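Local coordinates for synaptic vesicle membrane protein VAT-1 homolog-like (Homo sapiens, PDB 4A27) that probably acts as an oxidoreductase, as a member of the quinone oxidoreductase branch of the zinc-containing alcohol dehydrogenase family, at residues G31-V37 with E99-V105; L62-C68 with V92-A98; M4-V8 with L319-K323. All blocks are in the same frame, centred on the assembly; numbering follows the deposited sequence.

Contact 1. Residues G31-V37 with E99-V105. With EDO (1,2-ethanediol), chain D.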
loop_
_atom_site.group_PDB
_atom_site.type_symbol
_atom_site.label_atom_id
_atom_site.label_comp_id
_atom_site.label_asym_id
_atom_site.label_seq_id
_atom_site.Cartn_x
_atom_site.Cartn_y
_atom_site.Cartn_z
ATOM N N GLY A 31 7.957 -20.841 27.964
ATOM C CA GLY A 31 7.965 -19.682 27.068
ATOM C C GLY A 31 6.987 -18.560 27.413
ATOM O O GLY A 31 6.826 -17.635 26.620
ATOM N N GLU A 32 6.338 -18.629 28.583
ATOM C CA GLU A 32 5.422 -17.576 29.038
ATOM C C GLU A 32 6.075 -16.857 30.198
ATOM O O GLU A 32 7.048 -17.349 30.762
ATOM C CB GLU A 32 4.085 -18.160 29.498
ATOM C CG GLU A 32 3.278 -18.830 28.390
ATOM C CD GLU A 32 1.880 -19.230 28.857
ATOM O OE1 GLU A 32 1.686 -19.460 30.079
ATOM O OE2 GLU A 32 0.972 -19.307 27.999
ATOM N N LEU A 33 5.581 -15.671 30.535
ATOM C CA LEU A 33 5.859 -15.133 31.854
ATOM C C LEU A 33 4.571 -14.702 32.551
ATOM O O LEU A 33 3.508 -14.626 31.930
ATOM C CB LEU A 33 6.949 -14.051 31.831
ATOM C CG LEU A 33 6.870 -12.911 30.831
ATOM C CD1 LEU A 33 5.920 -11.885 31.402
ATOM C CD2 LEU A 33 8.231 -12.299 30.550
ATOM N N LYS A 34 4.690 -14.515 33.862
ATOM C CA LYS A 34 3.598 -14.162 34.734
ATOM C C LYS A 34 3.767 -12.708 35.112
ATOM O O LYS A 34 4.853 -12.303 35.561
ATOM C CB LYS A 34 3.659 -15.036 35.986
ATOM C CG LYS A 34 2.521 -14.841 36.979
ATOM C CD LYS A 34 2.801 -15.675 38.253
ATOM C CE LYS A 34 1.768 -15.483 39.361
ATOM N NZ LYS A 34 2.024 -16.404 40.532
ATOM N N ILE A 35 2.691 -11.935 34.948
ATOM C CA ILE A 35 2.705 -10.485 35.157
ATOM C C ILE A 35 1.701 -10.096 36.221
ATOM O O ILE A 35 0.514 -10.477 36.162
ATOM C CB ILE A 35 2.350 -9.663 33.829
ATOM C CG1 ILE A 35 3.403 -9.864 32.749
ATOM C CG2 ILE A 35 2.250 -8.162 34.178
ATOM C CD1 ILE A 35 3.091 -9.259 31.356
ATOM N N ARG A 36 2.180 -9.331 37.196
ATOM C CA ARG A 36 1.349 -8.745 38.244
ATOM C C ARG A 36 0.853 -7.434 37.646
ATOM O O ARG A 36 1.649 -6.520 37.445
ATOM C CB ARG A 36 2.193 -8.521 39.510
ATOM C CG ARG A 36 1.555 -7.672 40.632
ATOM C CD ARG A 36 0.348 -8.319 41.283
ATOM N NE ARG A 36 0.803 -9.376 42.196
ATOM C CZ ARG A 36 0.079 -9.919 43.170
ATOM N NH1 ARG A 36 -1.173 -9.530 43.406
ATOM N NH2 ARG A 36 0.620 -10.869 43.921
ATOM N N VAL A 37 -0.447 -7.359 37.366
ATOM C CA VAL A 37 -0.999 -6.324 36.517
ATOM C C VAL A 37 -1.199 -5.061 37.303
ATOM O O VAL A 37 -1.705 -5.096 38.421
ATOM C CB VAL A 37 -2.347 -6.765 35.916
ATOM C CG1 VAL A 37 -3.072 -5.608 35.131
ATOM C CG2 VAL A 37 -2.119 -7.967 35.053
ATOM N N GLU A 99 -5.821 -9.264 38.155
ATOM C CA GLU A 99 -4.651 -8.903 38.929
ATOM C C GLU A 99 -3.382 -9.571 38.433
ATOM O O GLU A 99 -2.286 -9.042 38.646
ATOM C CB GLU A 99 -4.888 -9.221 40.427
ATOM C CG GLU A 99 -5.892 -8.264 41.056
ATOM C CD GLU A 99 -6.233 -8.550 42.517
ATOM O OE1 GLU A 99 -6.391 -9.735 42.896
ATOM O OE2 GLU A 99 -6.376 -7.564 43.269
ATOM N N VAL A 100 -3.514 -10.753 37.826
ATOM C CA VAL A 100 -2.372 -11.504 37.291
ATOM C C VAL A 100 -2.706 -12.117 35.935
ATOM O O VAL A 100 -3.846 -12.564 35.686
ATOM C CB VAL A 100 -1.907 -12.653 38.275
ATOM C CG1 VAL A 100 -0.701 -13.380 37.742
ATOM C CG2 VAL A 100 -1.578 -12.107 39.683
ATOM N N VAL A 101 -1.690 -12.108 35.071
ATOM C CA VAL A 101 -1.777 -12.497 33.671
ATOM C C VAL A 101 -0.545 -13.316 33.303
ATOM O O VAL A 101 0.581 -12.952 33.644
ATOM C CB VAL A 101 -1.872 -11.205 32.752
ATOM C CG1 VAL A 101 -1.278 -11.420 31.402
ATOM C CG2 VAL A 101 -3.338 -10.733 32.619
ATOM N N CYS A 102 -0.748 -14.395 32.568
ATOM C CA CYS A 102 0.338 -15.109 31.932
ATOM C C CYS A 102 0.191 -14.938 30.419
ATOM O O CYS A 102 -0.920 -14.967 29.893
ATOM C CB CYS A 102 0.322 -16.596 32.337
ATOM S SG CYS A 102 0.908 -16.886 34.065
ATOM N N THR A 103 1.309 -14.721 29.724
ATOM C CA THR A 103 1.286 -14.533 28.260
ATOM C C THR A 103 2.644 -14.924 27.644
ATOM O O THR A 103 3.699 -14.753 28.293
ATOM C CB THR A 103 0.916 -13.041 27.880
ATOM O OG1 THR A 103 0.462 -12.950 26.511
ATOM C CG2 THR A 103 2.103 -12.101 28.124
ATOM N N PRO A 104 2.625 -15.463 26.405
ATOM C CA PRO A 104 3.876 -15.846 25.749
ATOM C C PRO A 104 4.843 -14.667 25.643
ATOM O O PRO A 104 4.427 -13.545 25.379
ATOM C CB PRO A 104 3.422 -16.324 24.370
ATOM C CG PRO A 104 2.031 -16.786 24.556
ATOM C CD PRO A 104 1.442 -15.862 25.607
ATOM N N VAL A 105 6.123 -14.931 25.870
ATOM C CA VAL A 105 7.129 -13.899 25.960
ATOM C C VAL A 105 7.243 -13.036 24.672
ATOM O O VAL A 105 7.695 -11.890 24.740
ATOM C CB VAL A 105 8.523 -14.516 26.291
ATOM C CG1 VAL A 105 9.080 -15.260 25.061
ATOM C CG2 VAL A 105 9.501 -13.462 26.791
HETATM C C1 EDO D . -1.801 -4.500 43.828
HETATM O O1 EDO D . -1.008 -4.580 42.625
HETATM C C2 EDO D . -3.142 -5.239 43.688
HETATM O O2 EDO D . -2.924 -6.577 43.188
HETATM O O HOH W 1 -2.614 -6.854 40.293
#
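Two donors hold the carbonyl oxygen of E99: V37 N reaches E99 O at 2.8 Å from above the carbonyl plane, and a water that also donates to V37 O supplies the second bond. The grip closes one end of an antiparallel pairing of strands 32-37 and 100-104 in the GroES-like domain of the medium-chain dehydrogenase fold. Hydrogen-bonded pairs I35-V101 and L33-T103 follow, the tightest link being I35 N to V101 O at 2.7 Å. Beyond them V105 N donates to G31 O. The non-hydrogen-bonded pairs K34-C102 and R36-V100 send their side chains to one face. K34 leaves with CG anti to the backbone N (chi1 -177°) and stays extended, which lays CG and CE each 3.6 Å from V100 CG1 before NZ reaches its salt bridge with E27; C102 SG sits beside K34 CB at 3.8 Å. The R36 chain is bent, and V100 CG2 lies over one face of its guanidinium, near the rim. R36 NE is salt-bridged to E73, whereas NH1 makes a weak bond to O2 of an ethanediol that probably came from the crystallisation liquor. L33, I35, V101 and T103 project to the reverse face, where I35 packs on V88 and A90 of strand 87-91, and T103 OG1 is hydrogen-bonded to F91 O. At the two ends of the pairing, V37 CG2 meets V101 CG2 at 3.9 Å, and the side chains of L33 and V105 cross at about a right angle, CD2 of the leucine 4.1 Å from CG2 of the valine.

Contact 2. Residues L62-C68 with V92-A98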
loop_
_atom_site.group_PDB
_atom_site.type_symbol
_atom_site.label_atom_id
_atom_site.label_comp_id
_atom_site.label_asym_id
_atom_site.label_seq_id
_atom_site.Cartn_x
_atom_site.Cartn_y
_atom_site.Cartn_z
ATOM N N LEU A 62 -15.800 -15.467 30.558
ATOM C CA LEU A 62 -14.459 -15.138 30.092
ATOM C C LEU A 62 -13.971 -13.852 30.723
ATOM O O LEU A 62 -14.754 -13.017 31.142
ATOM C CB LEU A 62 -14.407 -15.039 28.567
ATOM C CG LEU A 62 -15.128 -13.923 27.801
ATOM C CD1 LEU A 62 -14.312 -12.662 27.760
ATOM C CD2 LEU A 62 -15.383 -14.420 26.387
ATOM N N VAL A 63 -12.658 -13.724 30.824
ATOM C CA VAL A 63 -12.048 -12.509 31.341
ATOM C C VAL A 63 -11.672 -11.696 30.071
ATOM O O VAL A 63 -10.933 -12.184 29.204
ATOM C CB VAL A 63 -10.842 -12.845 32.234
ATOM C CG1 VAL A 63 -10.157 -11.523 32.772
ATOM C CG2 VAL A 63 -11.245 -13.801 33.410
ATOM N N PRO A 64 -12.259 -10.501 29.897
ATOM C CA PRO A 64 -11.885 -9.674 28.730
ATOM C C PRO A 64 -10.533 -8.957 28.852
ATOM O O PRO A 64 -9.874 -9.047 29.888
ATOM C CB PRO A 64 -12.961 -8.595 28.697
ATOM C CG PRO A 64 -13.947 -8.949 29.754
ATOM C CD PRO A 64 -13.246 -9.811 30.738
ATOM N N GLY A 65 -10.145 -8.293 27.759
ATOM C CA GLY A 65 -9.015 -7.376 27.714
ATOM C C GLY A 65 -7.809 -7.947 27.014
ATOM O O GLY A 65 -7.466 -9.131 27.203
ATOM N N PHE A 66 -7.127 -7.092 26.255
ATOM C CA PHE A 66 -6.022 -7.502 25.375
ATOM C C PHE A 66 -4.675 -6.823 25.656
ATOM O O PHE A 66 -3.674 -7.139 25.014
ATOM C CB PHE A 66 -6.404 -7.214 23.935
ATOM C CG PHE A 66 -7.594 -7.986 23.487
ATOM C CD1 PHE A 66 -7.493 -9.340 23.194
ATOM C CD2 PHE A 66 -8.823 -7.390 23.401
ATOM C CE1 PHE A 66 -8.598 -10.069 22.812
ATOM C CE2 PHE A 66 -9.928 -8.111 23.007
ATOM C CZ PHE A 66 -9.810 -9.459 22.717
ATOM N N GLU A 67 -4.659 -5.874 26.583
ATOM C CA GLU A 67 -3.515 -4.940 26.708
ATOM C C GLU A 67 -3.375 -4.632 28.163
ATOM O O GLU A 67 -4.349 -4.281 28.795
ATOM C CB GLU A 67 -3.860 -3.687 25.918
ATOM C CG GLU A 67 -2.959 -2.498 26.032
ATOM C CD GLU A 67 -3.500 -1.344 25.181
ATOM O OE1 GLU A 67 -4.745 -1.127 25.119
ATOM O OE2 GLU A 67 -2.670 -0.712 24.542
ATOM N N CYS A 68 -2.176 -4.778 28.713
ATOM C CA CYS A 68 -1.948 -4.492 30.092
ATOM C C CYS A 68 -0.505 -4.075 30.311
ATOM O O CYS A 68 0.338 -4.180 29.409
ATOM C CB CYS A 68 -2.275 -5.727 30.947
ATOM S SG CYS A 68 -1.039 -7.085 30.761
ATOM N N VAL A 92 -2.227 -9.607 25.310
ATOM C CA VAL A 92 -2.639 -10.887 25.820
ATOM C C VAL A 92 -3.957 -11.222 25.162
ATOM O O VAL A 92 -4.769 -10.326 24.902
ATOM C CB VAL A 92 -2.673 -10.898 27.377
ATOM C CG1 VAL A 92 -3.600 -9.883 27.900
ATOM C CG2 VAL A 92 -3.069 -12.291 27.890
ATOM N N ASN A 93 -4.115 -12.489 24.786
ATOM C CA ASN A 93 -5.269 -12.900 24.011
ATOM C C ASN A 93 -6.383 -13.149 24.997
ATOM O O ASN A 93 -6.626 -14.274 25.406
ATOM C CB ASN A 93 -4.941 -14.149 23.156
ATOM C CG ASN A 93 -5.994 -14.438 22.083
ATOM O OD1 ASN A 93 -6.962 -13.706 21.906
ATOM N ND2 ASN A 93 -5.782 -15.516 21.345
ATOM N N TYR A 94 -7.058 -12.072 25.385
ATOM C CA TYR A 94 -8.063 -12.092 26.475
ATOM C C TYR A 94 -7.334 -12.213 27.777
ATOM O O TYR A 94 -6.100 -12.356 27.803
ATOM C CB TYR A 94 -9.090 -13.238 26.341
ATOM C CG TYR A 94 -9.993 -13.090 25.165
ATOM C CD1 TYR A 94 -11.141 -12.316 25.241
ATOM C CD2 TYR A 94 -9.695 -13.696 23.968
ATOM C CE1 TYR A 94 -11.974 -12.142 24.144
ATOM C CE2 TYR A 94 -10.510 -13.522 22.859
ATOM C CZ TYR A 94 -11.648 -12.742 22.954
ATOM O OH TYR A 94 -12.468 -12.601 21.841
ATOM N N ASN A 95 -8.088 -12.111 28.863
ATOM C CA ASN A 95 -7.550 -12.328 30.227
ATOM C C ASN A 95 -6.714 -11.202 30.809
ATOM O O ASN A 95 -6.168 -11.353 31.889
ATOM C CB ASN A 95 -6.768 -13.642 30.338
ATOM C CG ASN A 95 -7.644 -14.850 30.124
ATOM O OD1 ASN A 95 -8.593 -15.056 30.844
ATOM N ND2 ASN A 95 -7.340 -15.639 29.123
ATOM N N ALA A 96 -6.693 -10.047 30.158
ATOM C CA ALA A 96 -5.934 -8.920 30.676
ATOM C C ALA A 96 -6.588 -8.250 31.891
ATOM O O ALA A 96 -5.869 -7.710 32.713
ATOM C CB ALA A 96 -5.684 -7.888 29.583
ATOM N N TRP A 97 -7.917 -8.270 32.016
ATOM C CA TRP A 97 -8.579 -7.574 33.126
ATOM C C TRP A 97 -8.600 -8.357 34.444
ATOM O O TRP A 97 -9.662 -8.669 34.975
ATOM C CB TRP A 97 -10.011 -7.162 32.756
ATOM C CG TRP A 97 -10.073 -6.213 31.600
ATOM C CD1 TRP A 97 -9.012 -5.590 30.980
ATOM C CD2 TRP A 97 -11.252 -5.695 30.973
ATOM N NE1 TRP A 97 -9.468 -4.759 29.987
ATOM C CE2 TRP A 97 -10.829 -4.817 29.944
ATOM C CE3 TRP A 97 -12.623 -5.941 31.134
ATOM C CZ2 TRP A 97 -11.726 -4.154 29.101
ATOM C CZ3 TRP A 97 -13.509 -5.291 30.314
ATOM C CH2 TRP A 97 -13.058 -4.410 29.294
ATOM N N ALA A 98 -7.419 -8.599 34.991
ATOM C CA ALA A 98 -7.237 -9.396 36.198
ATOM C C ALA A 98 -5.960 -8.918 36.886
ATOM O O ALA A 98 -5.128 -8.223 36.280
ATOM C CB ALA A 98 -7.148 -10.892 35.863
HETATM O O HOH W 2 -6.900 -4.580 28.550
#
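The Pro-Gly-x-Glu stretch P64-G65-F66-E67, which probably corresponds to the Gly-His-Glu motif of zinc-dependent alcohol dehydrogenases with F66 in the place of the histidine that binds zinc there, lies against the irregular loop 92-98. Four successive carbonyls, of V63 to F66, accept backbone N-H groups: V63 O from N95 N, P64 O from W97 N at 3.0 Å in the carbonyl plane, G65 O from A96 N, well above its plane, and F66 O from V92 N at 2.9 Å. W97, the centre of an inverse gamma turn, has CG anti to the carbonyl carbon (chi1 -61°), which helps set one face of its indole against the proline and glycine. P64 CB stands 3.9 Å from the centroid of the six-membered ring and G65 CA 3.7 Å from that of the five-membered ring, both as CH-pi contacts. G65 lies so close under the indole that W97 CD1 takes up the place a CB would need, and A96 CB presses on G65 O at 3.2 Å. In the GroES-like fold this loop joins strands 87-91 and 100-104, while the partner segment enters strand 67-75; V322 and M326 of helix 322-330 also touch the indole. W97 NE1 donates to a water, 2.9 Å away, that in turn donates to E67 O. Replacing W97 by an alanine would probably uncover P64 and G65 on that side and deprive this water of its donor. Further along, F66 turns its edge to the face of Y94, with CE1 3.8 Å above the ring centre and the planes 58° apart. Y94 CD1 is also approached by L62 CD1, and N95 OD1 touches V63 CB at 3.4 Å. E67 points away from 92-98 at its CB, and OE1 salt-bridges K337.

Contact 3. Residues M4-V8 with L319-K323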
loop_
_atom_site.group_PDB
_atom_site.type_symbol
_atom_site.label_atom_id
_atom_site.label_comp_id
_atom_site.label_asym_id
_atom_site.label_seq_id
_atom_site.Cartn_x
_atom_site.Cartn_y
_atom_site.Cartn_z
ATOM N N MET A 4 -7.220 -14.717 42.644
ATOM C CA MET A 4 -7.017 -13.312 42.240
ATOM C C MET A 4 -8.374 -12.726 41.887
ATOM O O MET A 4 -9.289 -13.488 41.611
ATOM C CB MET A 4 -6.100 -13.228 41.024
ATOM C CG MET A 4 -6.585 -14.038 39.807
ATOM S SD MET A 4 -5.683 -13.586 38.311
ATOM C CE MET A 4 -6.689 -14.131 36.888
ATOM N N ARG A 5 -8.496 -11.395 41.886
ATOM C CA ARG A 5 -9.722 -10.716 41.398
ATOM C C ARG A 5 -9.616 -10.467 39.916
ATOM O O ARG A 5 -8.526 -10.233 39.390
ATOM C CB ARG A 5 -9.958 -9.362 42.077
ATOM C CG ARG A 5 -10.035 -9.411 43.602
ATOM C CD ARG A 5 -10.954 -8.303 44.155
ATOM N NE ARG A 5 -10.444 -6.960 43.893
ATOM C CZ ARG A 5 -11.194 -5.860 43.817
ATOM N NH1 ARG A 5 -12.517 -5.908 43.962
ATOM N NH2 ARG A 5 -10.607 -4.691 43.591
ATOM N N ALA A 6 -10.745 -10.564 39.226
ATOM C CA ALA A 6 -10.801 -10.381 37.819
ATOM C C ALA A 6 -12.184 -9.885 37.417
ATOM O O ALA A 6 -13.128 -9.966 38.203
ATOM C CB ALA A 6 -10.470 -11.691 37.105
ATOM N N VAL A 7 -12.265 -9.270 36.234
ATOM C CA VAL A 7 -13.544 -8.909 35.645
ATOM C C VAL A 7 -13.941 -10.119 34.801
ATOM O O VAL A 7 -13.132 -10.637 34.038
ATOM C CB VAL A 7 -13.473 -7.658 34.763
ATOM C CG1 VAL A 7 -14.837 -7.400 34.100
ATOM C CG2 VAL A 7 -13.030 -6.436 35.572
ATOM N N VAL A 8 -15.168 -10.591 34.994
ATOM C CA VAL A 8 -15.710 -11.684 34.220
ATOM C C VAL A 8 -16.892 -11.174 33.386
ATOM O O VAL A 8 -17.706 -10.369 33.865
ATOM C CB VAL A 8 -16.189 -12.845 35.124
ATOM C CG1 VAL A 8 -16.423 -14.098 34.245
ATOM C CG2 VAL A 8 -15.185 -13.130 36.191
ATOM N N LEU A 319 -11.375 -1.037 38.890
ATOM C CA LEU A 319 -11.916 -2.281 38.319
ATOM C C LEU A 319 -13.437 -2.355 38.438
ATOM O O LEU A 319 -14.104 -2.896 37.559
ATOM C CB LEU A 319 -11.315 -3.520 38.978
ATOM C CG LEU A 319 -9.936 -4.036 38.594
ATOM C CD1 LEU A 319 -9.751 -5.274 39.398
ATOM C CD2 LEU A 319 -9.816 -4.368 37.103
ATOM N N GLU A 320 -13.982 -1.813 39.522
ATOM C CA GLU A 320 -15.430 -1.754 39.742
ATOM C C GLU A 320 -16.129 -0.834 38.750
ATOM O O GLU A 320 -17.359 -0.864 38.653
ATOM C CB GLU A 320 -15.756 -1.236 41.158
ATOM C CG GLU A 320 -15.607 -2.231 42.314
ATOM C CD GLU A 320 -14.178 -2.429 42.799
ATOM O OE1 GLU A 320 -13.241 -1.817 42.236
ATOM O OE2 GLU A 320 -13.986 -3.231 43.743
ATOM N N GLU A 321 -15.372 0.023 38.060
ATOM C CA GLU A 321 -15.975 1.087 37.234
ATOM C C GLU A 321 -15.918 0.787 35.731
ATOM O O GLU A 321 -16.088 1.686 34.918
ATOM C CB GLU A 321 -15.306 2.439 37.546
ATOM C CG GLU A 321 -15.626 3.012 38.955
ATOM C CD GLU A 321 -14.655 4.105 39.442
ATOM O OE1 GLU A 321 -13.511 4.231 38.906
ATOM O OE2 GLU A 321 -15.027 4.828 40.406
ATOM N N VAL A 322 -15.679 -0.472 35.363
ATOM C CA VAL A 322 -15.521 -0.840 33.950
ATOM C C VAL A 322 -16.768 -0.548 33.086
ATOM O O VAL A 322 -16.636 -0.164 31.912
ATOM C CB VAL A 322 -15.051 -2.314 33.788
ATOM C CG1 VAL A 322 -14.766 -2.643 32.327
ATOM C CG2 VAL A 322 -13.801 -2.540 34.551
ATOM N N LYS A 323 -17.959 -0.685 33.656
ATOM C CA LYS A 323 -19.212 -0.374 32.949
ATOM C C LYS A 323 -19.238 1.090 32.565
ATOM O O LYS A 323 -19.527 1.452 31.423
ATOM C CB LYS A 323 -20.438 -0.701 33.826
ATOM C CG LYS A 323 -20.704 -2.192 34.043
ATOM C CD LYS A 323 -22.009 -2.440 34.853
#
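R5 points its CB from strand 4-8 toward segment 319-323, where its tip meets E320. Here the N-terminal hairpin of strands 4-9 and 18-23 packs on the short 3-10 segment 319-320 and the start of helix 322-330, so the two ends of the chain are joined in the catalytic part of the medium-chain dehydrogenase fold. From CB the R5 chain sets CG anti to the carbonyl carbon (chi1 -56°), and the side chain also touches R22 of the neighbouring strand. A bend at chi3 then carries the guanidinium over to L319, whose CD1 lies over one face of the group, 4.3 Å from R5 NH2. At the edge, R5 NH1 donates to E320 OE2 across 3.1 Å in a nearly straight salt bridge, 174° at the hydrogen. The oxygen lies in the guanidinium plane, yet the donor comes from above the carboxylate plane, the two planes being 43° apart; the pairing is a single bond and not a flat two-pronged one. E320 begins by pointing away, and its bend at chi2 brings the carboxylate back to meet the arginine. R5 also touches a crystal neighbour, which may influence its pose. Beneath the salt bridge the contact is apolar: V7 crosses both L319 and V322 obliquely, its CG2 lying 4.1 Å from L319 CD2 and 4.1 Å from V322 CG2.

Starting from the N terminus, strand 4-8 comes first, and its partner 319-323 follows only after 310 further residues, so contact 3 closes the outermost loop. Within it, 31-37 returns to 99-105 as contact 1, and inside that loop 62-68 meets 92-98 as contact 2; the three are nested and none cross. They also touch. E99 OE1 of contact 1 probably bonds R5 N, W97 O of contact 2 probably bonds V7 N, and V37 packs on A98. Together they tie the N-terminal hairpin and the C-terminal helix 322-330 to the mixed sheet through the loop that runs into strand 100-104.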